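Local coordinates for protein PatF (Prochloron didemni, PDB 4BG2) that probably acts in patellamide (cyanobactin) biosynthesis as a member of a prenyltransferase-like family, at residues V50-Q55 against G64-C69; R60-R65 against V123-K128; K115-T120 against I140-D145; R167-D172 against L190-P195; R218-I223 against T286-S291. All coordinates share one frame; numbering follows the deposited sequence. Where two conformers were deposited one is given.

Overall arrangement
All five contacts belong to one closed antiparallel barrel and the helices packed on it. Contacts 1 and 2 share strand 60-70, with Gly64 and Arg65 in both. Contact 1 is buried, while contact 2 is partly buried and runs out to exposed residues at a strand end. Contact 3 lies at the other end of strand 116-124, about 28 Å from contact 2 between centres. It is partly exposed and rich in charge. Contact 4 is buried and mostly apolar. Asp145 of contact 3 forms a salt bridge to Arg171 on the helix of contact 4. Contact 5 is farthest from the chain centre, about 21 Å away, and has no hydrogen bond across it.

Contact 1. Residues V50-Q55 against G64-C69; sequences VESSCQ and GRYEVC
The guanidinium of Arg65 has Gln55 CB over one face, 3.9 Å above its plane and offset toward the rim. At its edge is Ser53 OG. Arg65 NE donates to Ser53 OG at 2.9 Å, with the hydroxyl 18° out of the guanidinium plane. The Ser53 OG lies between its own backbone N and carbonyl carbon (chi1 63°), which turns it toward Arg65. The Tyr66 ring meets Ser52 OG at its edge, near the ring plane, 3.3 Å from Tyr66 CD1. Val50 CG1 comes to the same ring obliquely.

These residues belong to the antiparallel hairpin of strands 48-57 and 60-70, two neighbouring staves of the barrel. Glu51 and Glu67 form a hydrogen-bonded pair. Glu51 N reaches Glu67 O at 2.7 Å, and Glu67 N returns to Glu51 O at 2.8 Å. The pairs Val50 with Val68 and Ser52 with Tyr66 are non-hydrogen-bonded. Their side chains share one face of the sheet, which helices 3-25 and 34-42 cover. Val50 and Val68 point the same way there, side by side, with Val50 CG2 4.1 Å from Val68 CG2.

The other face carries Glu51, Ser53, Arg65 and Glu67. The two glutamate carboxylates do not touch in the conformer given for Glu67, one of two. Each has its own partners, Tyr246 OH for Glu51, and, in that conformer, His124 NE2 and Thr120 OG1 for Glu67.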
# COMPACT_ATOMS: atom_id res chain seq x y z
N VAL A 50 5.79 5.67 7.44
CA VAL A 50 6.18 4.31 7.16
C VAL A 50 4.99 3.43 7.41
O VAL A 50 4.46 3.41 8.54
CB VAL A 50 7.35 3.83 8.04
CG1 VAL A 50 7.69 2.38 7.73
CG2 VAL A 50 8.56 4.74 7.88
N GLU A 51 4.52 2.75 6.37
CA GLU A 51 3.37 1.86 6.50
C GLU A 51 3.86 0.45 6.42
O GLU A 51 4.20 -0.03 5.34
CB GLU A 51 2.33 2.10 5.39
CG GLU A 51 0.99 1.39 5.66
CD GLU A 51 -0.15 1.81 4.72
OE1 GLU A 51 0.14 2.15 3.56
OE2 GLU A 51 -1.35 1.76 5.11
N SER A 52 3.95 -0.20 7.57
CA SER A 52 4.38 -1.59 7.65
C SER A 52 3.15 -2.50 7.60
O SER A 52 2.06 -2.11 7.98
CB SER A 52 5.15 -1.84 8.95
OG SER A 52 6.21 -0.91 9.16
N SER A 53 3.32 -3.75 7.19
CA SER A 53 2.21 -4.68 7.22
C SER A 53 2.66 -6.13 7.37
O SER A 53 3.86 -6.47 7.24
CB SER A 53 1.36 -4.51 5.97
OG SER A 53 2.11 -4.82 4.81
N CYS A 54 1.70 -6.98 7.69
CA CYS A 54 1.88 -8.42 7.74
C CYS A 54 0.81 -9.06 6.92
O CYS A 54 -0.38 -8.81 7.11
CB CYS A 54 1.79 -8.93 9.17
SG CYS A 54 3.08 -8.28 10.24
N GLN A 55 1.23 -9.87 5.96
CA GLN A 55 0.28 -10.68 5.19
C GLN A 55 0.14 -11.99 5.92
O GLN A 55 1.13 -12.70 6.15
CB GLN A 55 0.77 -10.92 3.78
CG GLN A 55 -0.16 -11.76 2.92
CD GLN A 55 0.22 -11.67 1.46
OE1 GLN A 55 1.22 -12.25 1.03
NE2 GLN A 55 -0.56 -10.91 0.69
N GLY A 64 7.84 -8.77 6.20
CA GLY A 64 8.81 -7.82 5.62
C GLY A 64 8.19 -6.98 4.52
O GLY A 64 8.58 -7.08 3.37
N ARG A 65 7.23 -6.13 4.91
CA ARG A 65 6.42 -5.34 3.99
C ARG A 65 6.32 -3.90 4.47
O ARG A 65 5.79 -3.64 5.58
CB ARG A 65 5.02 -5.93 3.85
CG ARG A 65 4.98 -7.35 3.36
CD ARG A 65 3.67 -8.03 3.72
NE ARG A 65 2.54 -7.24 3.25
CZ ARG A 65 2.03 -7.31 2.03
NH1 ARG A 65 2.50 -8.16 1.13
NH2 ARG A 65 1.03 -6.50 1.71
N TYR A 66 6.81 -2.97 3.65
CA TYR A 66 6.81 -1.55 3.96
C TYR A 66 6.48 -0.69 2.76
O TYR A 66 6.97 -0.96 1.64
CB TYR A 66 8.19 -1.12 4.40
CG TYR A 66 8.78 -1.97 5.49
CD1 TYR A 66 8.44 -1.74 6.82
CD2 TYR A 66 9.69 -2.98 5.20
CE1 TYR A 66 8.97 -2.51 7.83
CE2 TYR A 66 10.25 -3.74 6.22
CZ TYR A 66 9.87 -3.50 7.53
OH TYR A 66 10.39 -4.24 8.58
N GLU A 67 5.70 0.35 2.99
CA GLU A 67 5.55 1.46 2.05
C GLU A 67 5.96 2.73 2.78
O GLU A 67 5.46 3.01 3.86
CB GLU A 67 4.09 1.64 1.58
CG GLU A 67 3.45 0.54 0.81
CD GLU A 67 4.28 0.06 -0.35
OE1 GLU A 67 4.94 0.89 -1.17
OE2 GLU A 67 4.21 -1.16 -0.38
N VAL A 68 6.87 3.50 2.17
CA VAL A 68 7.33 4.75 2.72
C VAL A 68 7.10 5.89 1.74
O VAL A 68 7.36 5.77 0.51
CB VAL A 68 8.82 4.64 3.04
CG1 VAL A 68 9.34 5.96 3.63
CG2 VAL A 68 9.06 3.51 4.02
N CYS A 69 6.62 7.01 2.24
CA CYS A 69 6.58 8.21 1.42
C CYS A 69 6.61 9.48 2.24
O CYS A 69 6.28 9.48 3.43
CB CYS A 69 5.35 8.22 0.51
SG CYS A 69 3.76 8.38 1.39

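Contact 2. Residues R60-R65 against V123-K128; sequences RLQGGR and VHLGSK
Leu125 N donates an almost straight bond to Gly64 O (2.8 Å, 177°), and next to it Arg65 and His124 form an antiparallel non-hydrogen-bonded pair. Arg65 CA also points its hydrogen at Val123 O, 3.4 Å away. Above this pair the two flat side chains overlap, with their planes 31° apart. Arg65 NH1 sits 3.4 Å above one face of the His124 ring, offset toward the rim. The imidazole lies across the face of the guanidinium opposite to Gln55. Its own nitrogens are fixed from elsewhere, NE2 by Glu67 and ND1 by Glu179, so the ring's rotation is settled.

The contact joins strands 60-70 and 116-124 of the barrel where the pairing frays. Gly64 is the centre of an inverse gamma turn. A CB on it would come 3.0 Å from Leu125 CB, a clash that glycine avoids.

Gln62 crosses Leu125 at about a right angle. Its chain leaves anti to the backbone N and bends at chi2 (52°), which brings the amide back over the turn. The amide is crowded against Leu125 O, and its exact placement is uncertain. As modelled, Gln62 OE1 accepts Gly64 N at 3.3 Å. An alanine here is likely to leave Gly64 N without this acceptor and perhaps to open a gap beside Leu125. Gly126 N is bonded to Ser132 OG.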
# COMPACT_ATOMS: atom_id res chain seq x y z
N ARG A 60 0.61 -18.89 8.54
CA ARG A 60 1.80 -18.24 7.95
C ARG A 60 1.66 -16.74 8.05
O ARG A 60 0.59 -16.19 7.83
CB ARG A 60 1.99 -18.60 6.48
CG ARG A 60 2.20 -20.10 6.28
CD ARG A 60 2.79 -20.42 4.91
NE ARG A 60 3.49 -21.70 4.91
CZ ARG A 60 4.75 -21.89 5.32
NH1 ARG A 60 5.48 -20.88 5.77
NH2 ARG A 60 5.29 -23.10 5.27
N LEU A 61 2.78 -16.10 8.35
CA LEU A 61 2.87 -14.67 8.45
C LEU A 61 4.08 -14.19 7.66
O LEU A 61 5.17 -14.67 7.87
CB LEU A 61 3.01 -14.25 9.92
CG LEU A 61 2.99 -12.75 10.21
CD1 LEU A 61 2.37 -12.46 11.57
CD2 LEU A 61 4.39 -12.15 10.13
N GLN A 62 3.86 -13.23 6.78
CA GLN A 62 4.94 -12.57 6.05
C GLN A 62 5.00 -11.10 6.46
O GLN A 62 4.10 -10.33 6.15
CB GLN A 62 4.73 -12.72 4.56
CG GLN A 62 5.78 -12.06 3.72
CD GLN A 62 7.19 -12.46 4.13
OE1 GLN A 62 7.99 -11.61 4.56
NE2 GLN A 62 7.49 -13.75 4.02
N GLY A 63 6.05 -10.73 7.19
CA GLY A 63 6.12 -9.42 7.82
C GLY A 63 7.05 -8.39 7.20
O GLY A 63 7.10 -7.25 7.65
N GLY A 64 7.84 -8.77 6.20
CA GLY A 64 8.81 -7.82 5.62
C GLY A 64 8.19 -6.98 4.52
O GLY A 64 8.58 -7.08 3.37
N ARG A 65 7.23 -6.13 4.91
CA ARG A 65 6.42 -5.34 3.99
C ARG A 65 6.32 -3.90 4.47
O ARG A 65 5.79 -3.64 5.58
CB ARG A 65 5.02 -5.93 3.85
CG ARG A 65 4.98 -7.35 3.36
CD ARG A 65 3.67 -8.03 3.72
NE ARG A 65 2.54 -7.24 3.25
CZ ARG A 65 2.03 -7.31 2.03
NH1 ARG A 65 2.50 -8.16 1.13
NH2 ARG A 65 1.03 -6.50 1.71
N VAL A 123 8.88 -2.32 -0.46
CA VAL A 123 9.27 -3.68 -0.75
C VAL A 123 8.38 -4.63 0.03
O VAL A 123 8.04 -4.37 1.19
CB VAL A 123 10.74 -3.98 -0.37
CG1 VAL A 123 11.68 -3.25 -1.29
CG2 VAL A 123 11.05 -3.65 1.09
N HIS A 124 8.05 -5.74 -0.60
CA HIS A 124 7.39 -6.86 0.05
C HIS A 124 8.26 -8.10 -0.10
O HIS A 124 8.40 -8.65 -1.21
CB HIS A 124 6.00 -7.13 -0.55
CG HIS A 124 5.06 -5.96 -0.44
ND1 HIS A 124 3.89 -5.90 -1.16
CD2 HIS A 124 5.10 -4.83 0.29
CE1 HIS A 124 3.24 -4.79 -0.86
NE2 HIS A 124 3.98 -4.10 -0.01
N LEU A 125 8.83 -8.55 1.01
CA LEU A 125 9.58 -9.80 1.08
C LEU A 125 8.61 -10.97 0.99
O LEU A 125 7.62 -10.98 1.70
CB LEU A 125 10.31 -9.89 2.44
CG LEU A 125 11.70 -10.50 2.60
CD1 LEU A 125 12.56 -10.26 1.37
CD2 LEU A 125 12.38 -9.96 3.86
N GLY A 126 8.88 -11.94 0.11
CA GLY A 126 8.13 -13.18 0.06
C GLY A 126 8.89 -14.29 0.76
O GLY A 126 9.96 -14.06 1.33
N SER A 127 8.37 -15.51 0.67
CA SER A 127 9.04 -16.68 1.24
C SER A 127 10.36 -17.01 0.56
O SER A 127 11.24 -17.63 1.16
CB SER A 127 8.12 -17.89 1.14
OG SER A 127 7.73 -18.08 -0.20
N LYS A 128 10.49 -16.60 -0.70
CA LYS A 128 11.75 -16.75 -1.43
C LYS A 128 11.97 -15.56 -2.33
O LYS A 128 11.06 -14.77 -2.56
CB LYS A 128 11.76 -18.05 -2.23
CG LYS A 128 10.48 -18.33 -2.99
CD LYS A 128 10.52 -19.72 -3.56
CE LYS A 128 9.17 -20.18 -4.07
NZ LYS A 128 8.66 -19.28 -5.14

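Contact 3. Residues K115-T120 against I140-D145; sequences KIINNT and IKPEED
Lys115 NZ is gripped by Asp145 O at 2.7 Å and by a salt bridge to Glu148. The ammonium approaches Asp145 O almost head-on, at a C=O...N angle of 168°. This lies at the open end of the hairpin of strands 116-124 and 133-140. A type I turn from Lys141 to Glu144 leads the chain away there toward helix 147-157.

The Lys115 chain is extended beyond CG and passes across Glu144 at about a right angle, Lys115 CG lying 3.8 Å from Glu144 CB. The Glu144 carboxylate does not pair with the ammonium, as Glu144 OE1 stays 4.9 Å from Lys115 NZ. The acids nearby, Glu148, Glu144 and Asp145, would probably favour the charged form of the lysine. A methionine in its place would probably leave Asp145 O and Glu148 without their shared donor.

The backbone of the same residue is also used: Lys141 N donates to Lys115 O (2.9 Å, 177°). Ile116 and Ile140 beside it form a non-hydrogen-bonded pair. Lys141 NZ turns back to Arg114 O, and Asp145 OD1 forms a salt bridge with Arg171. Further along, Ile117 and Asn118 both face His139 in a classic beta bulge.

Ile117 crosses Lys141 obliquely, with Ile117 CG1 3.7 Å from Lys141 CG. Beyond it, Ile117 CD1 lies 4.3 Å from Pro142 CD.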
# COMPACT_ATOMS: atom_id res chain seq x y z
N LYS A 115 -1.64 16.63 -10.91
CA LYS A 115 -2.72 15.97 -10.16
C LYS A 115 -2.25 14.79 -9.31
O LYS A 115 -3.08 14.05 -8.77
CB LYS A 115 -3.78 15.52 -11.15
CG LYS A 115 -4.35 16.70 -11.93
CD LYS A 115 -5.15 16.24 -13.12
CE LYS A 115 -5.81 17.39 -13.81
NZ LYS A 115 -6.88 16.85 -14.68
N ILE A 116 -0.94 14.67 -9.16
CA ILE A 116 -0.31 13.59 -8.42
C ILE A 116 0.40 14.19 -7.21
O ILE A 116 1.16 15.16 -7.34
CB ILE A 116 0.67 12.78 -9.31
CG1 ILE A 116 -0.09 12.13 -10.46
CG2 ILE A 116 1.38 11.70 -8.51
CD1 ILE A 116 0.78 11.48 -11.52
N ILE A 117 0.15 13.62 -6.03
CA ILE A 117 0.79 14.05 -4.80
C ILE A 117 2.21 13.52 -4.74
O ILE A 117 3.16 14.27 -4.55
CB ILE A 117 0.03 13.55 -3.54
CG1 ILE A 117 -1.38 14.16 -3.49
CG2 ILE A 117 0.78 13.95 -2.28
CD1 ILE A 117 -2.28 13.54 -2.43
N ASN A 118 2.35 12.22 -4.91
CA ASN A 118 3.64 11.56 -4.82
C ASN A 118 3.53 10.14 -5.28
O ASN A 118 2.44 9.67 -5.61
CB ASN A 118 4.18 11.59 -3.38
CG ASN A 118 3.35 10.76 -2.40
OD1 ASN A 118 2.84 9.69 -2.71
ND2 ASN A 118 3.29 11.22 -1.17
N ASN A 119 4.66 9.48 -5.30
CA ASN A 119 4.70 8.02 -5.27
C ASN A 119 5.40 7.57 -4.00
O ASN A 119 6.15 8.33 -3.41
CB ASN A 119 5.37 7.46 -6.51
CG ASN A 119 6.85 7.82 -6.59
OD1 ASN A 119 7.22 8.88 -7.11
ND2 ASN A 119 7.69 6.95 -6.06
N THR A 120 5.12 6.35 -3.56
CA THR A 120 5.79 5.75 -2.44
C THR A 120 6.98 4.94 -2.95
O THR A 120 7.16 4.76 -4.16
CB THR A 120 4.88 4.72 -1.71
OG1 THR A 120 4.55 3.69 -2.62
CG2 THR A 120 3.60 5.34 -1.23
N ILE A 140 -2.95 10.06 -5.83
CA ILE A 140 -3.55 11.06 -6.69
C ILE A 140 -4.25 12.09 -5.82
O ILE A 140 -4.74 11.75 -4.75
CB ILE A 140 -4.56 10.37 -7.63
CG1 ILE A 140 -3.85 9.32 -8.49
CG2 ILE A 140 -5.26 11.37 -8.52
CD1 ILE A 140 -4.79 8.29 -9.09
N LYS A 141 -4.27 13.35 -6.27
CA LYS A 141 -4.94 14.41 -5.52
C LYS A 141 -6.43 14.13 -5.54
O LYS A 141 -7.00 13.94 -6.61
CB LYS A 141 -4.63 15.79 -6.12
CG LYS A 141 -3.19 16.21 -5.94
CD LYS A 141 -2.96 17.65 -6.37
CE LYS A 141 -1.50 18.03 -6.23
NZ LYS A 141 -1.20 19.31 -6.93
N PRO A 142 -7.07 14.09 -4.36
CA PRO A 142 -8.51 13.76 -4.29
C PRO A 142 -9.45 14.71 -5.01
O PRO A 142 -10.49 14.26 -5.48
CB PRO A 142 -8.80 13.79 -2.80
CG PRO A 142 -7.52 13.37 -2.18
CD PRO A 142 -6.47 14.05 -3.02
N GLU A 143 -9.09 16.00 -5.07
CA GLU A 143 -10.00 17.03 -5.59
C GLU A 143 -9.75 17.43 -7.04
O GLU A 143 -10.24 18.45 -7.50
CB GLU A 143 -9.95 18.28 -4.70
CG GLU A 143 -10.65 18.06 -3.37
CD GLU A 143 -12.16 17.96 -3.52
OE1 GLU A 143 -12.79 18.98 -3.91
OE2 GLU A 143 -12.71 16.86 -3.26
N GLU A 144 -8.99 16.61 -7.77
CA GLU A 144 -8.79 16.84 -9.19
C GLU A 144 -9.63 15.82 -9.97
O GLU A 144 -9.92 14.73 -9.46
CB GLU A 144 -7.31 16.70 -9.55
CG GLU A 144 -6.39 17.68 -8.84
CD GLU A 144 -6.45 19.10 -9.38
OE1 GLU A 144 -7.00 19.33 -10.48
OE2 GLU A 144 -5.96 20.01 -8.69
N ASP A 145 -10.01 16.19 -11.19
CA ASP A 145 -10.58 15.25 -12.14
C ASP A 145 -9.40 14.48 -12.73
O ASP A 145 -8.57 15.07 -13.44
CB ASP A 145 -11.38 15.96 -13.24
CG ASP A 145 -11.79 15.04 -14.39
OD1 ASP A 145 -11.89 13.81 -14.18
OD2 ASP A 145 -12.02 15.54 -15.51

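Contact 4. Residues R167-D172 against L190-P195; sequences RVLLRD and LGPCAP
Pro192 is the packed part of this contact. Its ring is met by two helix side chains from different directions. Leu169 CD2 lies 3.7 Å from Pro192 CD and also touches Leu190 CB, at 4.2 Å. Leu169 CG stands anti to its carbonyl carbon (chi1 -60°); CD1 takes the extended position and CD2, the other branch, turns to the proline. Val168 crosses the proline at about a right angle and puts its CG1 3.9 Å from Pro192 CB.

At the last residue of 167-172, Asp172 O is held twice. Cys193 N donates to it at 3.2 Å from 40° out of the carbonyl plane. Pro192 CA offers a CA-H contact to the same oxygen, also at 3.2 Å. The buried Asp172 side chain meets Pro192 as well, its CB 4.0 Å from Pro192 CB. Its carboxylate takes Gly205 N and Leu208 N, at the start of helix 206-215.

The solvent side is different. Arg171, partly exposed, points away from the strand and forms a salt bridge with Glu147. Arg167, exposed, takes no part. At the strand's far end Pro195 is exposed too, and the eight residues after it are not modelled.

The axes of 167-172 and 190-194 cross at 75°. Helix 163-172 is followed in the chain by strand 173-181, the neighbour of strand 186-194 in the barrel. Helices 147-157 and 206-215 flank it, with Leu154 touching Leu169 and His207 touching Val168.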
# COMPACT_ATOMS: atom_id res chain seq x y z
N ARG A 167 -16.62 2.79 -14.77
CA ARG A 167 -16.89 4.15 -14.29
C ARG A 167 -16.37 4.38 -12.88
O ARG A 167 -15.81 5.42 -12.59
CB ARG A 167 -18.39 4.49 -14.37
CG ARG A 167 -18.93 4.48 -15.80
CD ARG A 167 -18.31 5.58 -16.67
NE ARG A 167 -18.68 6.92 -16.19
CZ ARG A 167 -17.99 8.04 -16.42
NH1 ARG A 167 -16.87 8.01 -17.14
NH2 ARG A 167 -18.44 9.19 -15.92
N VAL A 168 -16.56 3.40 -11.99
CA VAL A 168 -15.98 3.49 -10.66
C VAL A 168 -14.46 3.68 -10.75
O VAL A 168 -13.89 4.53 -10.07
CB VAL A 168 -16.30 2.25 -9.79
CG1 VAL A 168 -15.55 2.31 -8.49
CG2 VAL A 168 -17.81 2.12 -9.54
N LEU A 169 -13.82 2.87 -11.59
CA LEU A 169 -12.36 2.95 -11.74
C LEU A 169 -11.93 4.26 -12.39
O LEU A 169 -10.95 4.88 -11.98
CB LEU A 169 -11.83 1.75 -12.55
CG LEU A 169 -12.13 0.40 -11.94
CD1 LEU A 169 -11.62 -0.74 -12.80
CD2 LEU A 169 -11.57 0.29 -10.53
N LEU A 170 -12.65 4.69 -13.42
CA LEU A 170 -12.27 5.92 -14.14
C LEU A 170 -12.47 7.17 -13.28
O LEU A 170 -11.70 8.13 -13.40
CB LEU A 170 -13.06 6.05 -15.45
CG LEU A 170 -12.65 5.20 -16.65
CD1 LEU A 170 -13.59 5.45 -17.82
CD2 LEU A 170 -11.21 5.50 -17.06
N ARG A 171 -13.48 7.17 -12.41
CA ARG A 171 -13.86 8.36 -11.65
C ARG A 171 -13.32 8.41 -10.21
O ARG A 171 -12.96 9.49 -9.76
CB ARG A 171 -15.39 8.50 -11.59
CG ARG A 171 -16.10 8.69 -12.93
CD ARG A 171 -15.63 9.91 -13.71
NE ARG A 171 -15.55 11.12 -12.88
CZ ARG A 171 -15.04 12.28 -13.29
NH1 ARG A 171 -14.55 12.43 -14.52
NH2 ARG A 171 -15.00 13.32 -12.46
N ASP A 172 -13.25 7.28 -9.50
CA ASP A 172 -12.90 7.30 -8.07
C ASP A 172 -11.50 6.75 -7.71
O ASP A 172 -11.15 6.70 -6.52
CB ASP A 172 -13.97 6.55 -7.27
CG ASP A 172 -15.31 7.31 -7.23
OD1 ASP A 172 -15.38 8.50 -7.66
OD2 ASP A 172 -16.30 6.71 -6.77
N LEU A 190 -5.69 -0.87 -9.55
CA LEU A 190 -6.49 0.37 -9.55
C LEU A 190 -7.31 0.48 -8.29
O LEU A 190 -8.03 -0.45 -7.92
CB LEU A 190 -7.41 0.44 -10.77
CG LEU A 190 -6.69 1.07 -11.96
CD1 LEU A 190 -6.04 -0.04 -12.77
CD2 LEU A 190 -7.60 1.93 -12.82
N GLY A 191 -7.17 1.62 -7.61
CA GLY A 191 -7.59 1.75 -6.22
C GLY A 191 -8.61 2.86 -6.02
O GLY A 191 -8.26 3.92 -5.53
N PRO A 192 -9.85 2.62 -6.44
CA PRO A 192 -10.89 3.54 -6.06
C PRO A 192 -11.09 3.58 -4.55
O PRO A 192 -10.98 2.54 -3.88
CB PRO A 192 -12.14 2.99 -6.77
CG PRO A 192 -11.85 1.56 -6.93
CD PRO A 192 -10.38 1.52 -7.25
N CYS A 193 -11.35 4.77 -4.02
CA CYS A 193 -11.56 4.98 -2.60
C CYS A 193 -12.82 5.80 -2.33
O CYS A 193 -13.24 6.57 -3.19
CB CYS A 193 -10.38 5.72 -2.00
SG CYS A 193 -8.86 4.77 -2.05
N ALA A 194 -13.39 5.63 -1.14
CA ALA A 194 -14.53 6.45 -0.67
C ALA A 194 -14.32 6.86 0.79
O ALA A 194 -13.84 6.07 1.57
CB ALA A 194 -15.83 5.67 -0.81
N PRO A 195 -14.74 8.08 1.16
CA PRO A 195 -14.53 8.59 2.54
C PRO A 195 -15.33 7.84 3.61
O PRO A 195 -16.44 7.40 3.32
CB PRO A 195 -15.00 10.04 2.44
CG PRO A 195 -16.08 10.01 1.41
CD PRO A 195 -15.62 8.99 0.38

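Contact 5. Residues R218-I223 against T286-S291; sequences RKVNSI and TELEKS
Two short helical pieces on the periphery of the barrel, 218-223 and 285-288, meet here through Leu288. Its CD1 fits between two side chains of the other helix, 3.7 Å from Val220 CG2 and 3.7 Å from Ile223 CD1. Ile223 and Leu288 meet tip to tip, whereas Val220 crosses Leu288 at about a right angle. Ile223 CG1 stands between its backbone N and carbonyl carbon (chi1 59°), and the extended step beyond it carries CD1 to the leucine.

The helix 285-288 is weakly bonded and follows strand 276-284 directly. Strand 242-247 of the barrel, the neighbour of that strand, lies beneath: Phe245 touches both Ile223 and Leu288, and Leu243 touches Val220.

Lys219 makes the outer side of the contact. Its aliphatic chain crosses Leu288 at about a right angle and passes over Leu288 O, Lys219 CD 3.6 Å from it. Bends at chi2 and chi4 turn Lys219 NZ toward Tyr256 O, a weak hydrogen bond. Glu289, exposed, bends its end back so that its OE1 comes 3.8 Å from Lys219 CB. No hydrogen bond joins the two segments. Within 218-223, Ser222 OG donates to Lys219 O at 3.0 Å.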
# COMPACT_ATOMS: atom_id res chain seq x y z
N ARG A 218 -23.51 -7.99 2.40
CA ARG A 218 -24.05 -7.27 3.55
C ARG A 218 -22.95 -7.01 4.58
O ARG A 218 -22.90 -5.95 5.19
CB ARG A 218 -25.21 -8.04 4.17
CG ARG A 218 -26.42 -8.08 3.24
CD ARG A 218 -27.63 -8.74 3.87
NE ARG A 218 -27.47 -10.20 3.98
CZ ARG A 218 -28.31 -11.11 3.50
NH1 ARG A 218 -29.41 -10.77 2.83
NH2 ARG A 218 -28.04 -12.40 3.69
N LYS A 219 -22.05 -7.97 4.75
CA LYS A 219 -20.97 -7.81 5.71
C LYS A 219 -20.04 -6.64 5.31
O LYS A 219 -19.66 -5.84 6.17
CB LYS A 219 -20.19 -9.13 5.85
CG LYS A 219 -18.94 -9.01 6.70
CD LYS A 219 -19.10 -9.68 8.05
CE LYS A 219 -18.12 -9.10 9.07
NZ LYS A 219 -18.11 -7.61 9.28
N VAL A 220 -19.71 -6.54 4.03
CA VAL A 220 -18.98 -5.37 3.52
C VAL A 220 -19.75 -4.07 3.73
O VAL A 220 -19.21 -3.10 4.29
CB VAL A 220 -18.65 -5.49 2.01
CG1 VAL A 220 -18.15 -4.16 1.46
CG2 VAL A 220 -17.58 -6.55 1.82
N ASN A 221 -21.02 -4.07 3.33
CA ASN A 221 -21.87 -2.89 3.52
C ASN A 221 -22.04 -2.46 4.96
O ASN A 221 -22.16 -1.27 5.23
CB ASN A 221 -23.23 -3.06 2.84
CG ASN A 221 -23.16 -2.67 1.37
OD1 ASN A 221 -23.20 -1.48 1.04
ND2 ASN A 221 -22.98 -3.66 0.49
N SER A 222 -21.98 -3.40 5.90
CA SER A 222 -22.18 -3.06 7.30
C SER A 222 -20.97 -2.44 7.98
O SER A 222 -21.13 -1.81 9.01
CB SER A 222 -22.65 -4.27 8.10
OG SER A 222 -21.55 -5.10 8.41
N ILE A 223 -19.77 -2.59 7.40
CA ILE A 223 -18.54 -2.07 8.00
C ILE A 223 -17.82 -0.98 7.20
O ILE A 223 -17.02 -0.26 7.76
CB ILE A 223 -17.50 -3.18 8.32
CG1 ILE A 223 -17.12 -3.92 7.04
CG2 ILE A 223 -18.05 -4.12 9.40
CD1 ILE A 223 -15.96 -4.90 7.19
N THR A 286 -14.97 -12.41 -0.11
CA THR A 286 -15.07 -13.84 0.20
C THR A 286 -14.51 -14.17 1.58
O THR A 286 -15.11 -14.91 2.32
CB THR A 286 -14.29 -14.66 -0.85
OG1 THR A 286 -14.95 -14.55 -2.13
CG2 THR A 286 -14.20 -16.15 -0.44
N GLU A 287 -13.34 -13.63 1.90
CA GLU A 287 -12.71 -13.93 3.19
C GLU A 287 -13.44 -13.26 4.35
O GLU A 287 -13.39 -13.75 5.47
CB GLU A 287 -11.24 -13.54 3.17
CG GLU A 287 -10.51 -13.84 4.47
CD GLU A 287 -10.24 -15.33 4.69
OE1 GLU A 287 -10.25 -16.11 3.72
OE2 GLU A 287 -10.02 -15.70 5.86
N LEU A 288 -14.09 -12.13 4.09
CA LEU A 288 -14.91 -11.45 5.10
C LEU A 288 -16.17 -12.22 5.50
O LEU A 288 -16.73 -11.97 6.56
CB LEU A 288 -15.38 -10.08 4.63
CG LEU A 288 -14.73 -8.85 5.23
CD1 LEU A 288 -15.53 -7.63 4.76
CD2 LEU A 288 -14.65 -8.89 6.76
N GLU A 289 -16.62 -13.13 4.65
CA GLU A 289 -17.81 -13.93 4.94
C GLU A 289 -17.56 -14.96 6.04
O GLU A 289 -18.50 -15.47 6.64
CB GLU A 289 -18.30 -14.66 3.67
CG GLU A 289 -18.80 -13.79 2.52
CD GLU A 289 -20.12 -13.04 2.78
OE1 GLU A 289 -20.25 -12.36 3.81
OE2 GLU A 289 -21.02 -13.09 1.91
N LYS A 290 -16.29 -15.27 6.30
CA LYS A 290 -15.90 -16.31 7.25
C LYS A 290 -16.07 -15.83 8.70
O LYS A 290 -16.06 -14.64 8.97
CB LYS A 290 -14.45 -16.78 7.00
CG LYS A 290 -14.17 -17.43 5.63
CD LYS A 290 -12.65 -17.47 5.40
CE LYS A 290 -12.15 -18.55 4.43
NZ LYS A 290 -12.73 -18.46 3.07
N SER A 291 -16.22 -16.77 9.64
CA SER A 291 -16.35 -16.43 11.07
C SER A 291 -15.09 -15.75 11.62
O SER A 291 -15.14 -14.94 12.56
CB SER A 291 -16.69 -17.69 11.89
OG SER A 291 -15.59 -18.59 11.95